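Local coordinates for ribonucleoside triphosphate reductase (Lactobacillus leichmannii, PDB 1L1L), which reduces ribonucleoside triphosphates to their 2'-deoxy forms in a B12-dependent reaction, acting as an allosterically regulated monomer, at residues N289-G293 / G294-A298. Sequence-based numbering, arbitrary orientation.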
# COMPACT_ATOMS: atom_id res chain seq x y z
N ASN A 289 5.66 29.93 -7.18
CA ASN A 289 5.74 31.38 -7.37
C ASN A 289 5.90 32.11 -6.04
O ASN A 289 6.73 33.01 -5.92
CB ASN A 289 4.49 31.92 -8.09
CG ASN A 289 4.48 31.60 -9.58
OD1 ASN A 289 5.50 31.19 -10.15
ND2 ASN A 289 3.33 31.81 -10.22
N ASN A 290 5.10 31.72 -5.05
CA ASN A 290 5.13 32.31 -3.71
C ASN A 290 6.52 32.30 -3.09
O ASN A 290 6.76 32.95 -2.07
CB ASN A 290 4.16 31.55 -2.79
CG ASN A 290 2.70 31.84 -3.11
OD1 ASN A 290 2.31 31.94 -4.28
ND2 ASN A 290 1.88 31.97 -2.07
N LYS A 291 7.44 31.57 -3.71
CA LYS A 291 8.82 31.49 -3.24
C LYS A 291 9.78 31.92 -4.34
O LYS A 291 10.98 31.63 -4.30
CB LYS A 291 9.15 30.06 -2.79
CG LYS A 291 8.45 29.63 -1.51
CD LYS A 291 8.73 30.60 -0.38
CE LYS A 291 8.17 30.11 0.94
NZ LYS A 291 8.95 28.95 1.47
N ALA A 292 9.25 32.63 -5.33
CA ALA A 292 10.06 33.12 -6.44
C ALA A 292 11.20 34.00 -5.89
O ALA A 292 10.96 34.94 -5.14
CB ALA A 292 9.20 33.92 -7.40
N GLY A 293 12.43 33.66 -6.27
CA GLY A 293 13.58 34.42 -5.81
C GLY A 293 14.10 33.90 -4.48
O GLY A 293 15.17 34.30 -4.02
N GLY A 294 13.33 32.99 -3.88
CA GLY A 294 13.70 32.41 -2.60
C GLY A 294 14.06 30.93 -2.65
O GLY A 294 14.63 30.44 -3.64
N ARG A 295 13.74 30.21 -1.58
CA ARG A 295 14.05 28.79 -1.49
C ARG A 295 12.84 27.97 -1.05
O ARG A 295 12.02 28.42 -0.26
CB ARG A 295 15.20 28.59 -0.49
CG ARG A 295 16.49 29.27 -0.89
CD ARG A 295 17.22 28.47 -1.96
NE ARG A 295 17.98 27.37 -1.38
CZ ARG A 295 18.70 26.51 -2.09
NH1 ARG A 295 18.75 26.63 -3.41
NH2 ARG A 295 19.37 25.54 -1.48
N LEU A 296 12.74 26.75 -1.58
CA LEU A 296 11.64 25.86 -1.22
C LEU A 296 11.94 25.18 0.11
O LEU A 296 13.08 24.76 0.35
CB LEU A 296 11.44 24.79 -2.31
CG LEU A 296 11.00 25.28 -3.70
CD1 LEU A 296 11.01 24.12 -4.68
CD2 LEU A 296 9.62 25.89 -3.60
N THR A 297 10.93 25.07 0.96
CA THR A 297 11.07 24.41 2.26
C THR A 297 10.49 23.00 2.14
O THR A 297 9.96 22.63 1.09
CB THR A 297 10.29 25.16 3.37
OG1 THR A 297 8.89 25.14 3.07
CG2 THR A 297 10.78 26.62 3.48
N ALA A 298 10.59 22.22 3.21
CA ALA A 298 10.07 20.86 3.21
C ALA A 298 8.56 20.95 3.11
O ALA A 298 7.91 20.08 2.52
CB ALA A 298 10.47 20.13 4.49
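K291 and G294 meet through the backbone: G294 N donates to K291 O over 2.7 Å, with an N-H...O angle of 148°. This bond closes a type II turn from K291 to G294. G293 takes the third position of that turn with a positive phi of 87°, a backbone shape common for glycine in type II turns. In the overlapping turn before it, A292 N bonds N289 O at 2.6 Å, closing a type I turn from N289 to A292 as helix 275-289 ends. G293 and G294 share backbone hydrogen bonds with V178, which join the loop to that part of the chain.

The side-chain contact belongs to K291. Its CG lies beside the backbone N (chi1 -70°), and bends at chi2 and chi4 fold the chain along the following residues. It runs alongside R295 O, with NZ 3.6 Å from that oxygen but not hydrogen-bonded to it. CB comes within 4.3 Å of L296 CD2. NZ also lies 3.6 Å from T297 CG2, the two side chains crossing at about a right angle.

The charged end of K291 is engaged by D300, in a salt bridge from NZ to OD2. The same carboxylate oxygen accepts a hydrogen bond from T297 N, so the carboxylate is probably stabilised by the lysine's charge and by the N-H of T297. T297 is the N-cap of helix 298-313, its side chain capping a backbone N just beyond A298. The whole is a surface loop joining helix 275-289 to helix 298-313: two overlapping beta turns leave one helix, and an N-cap threonine with the reciprocal side-chain bond from D300, consistent with a capping box, starts the next.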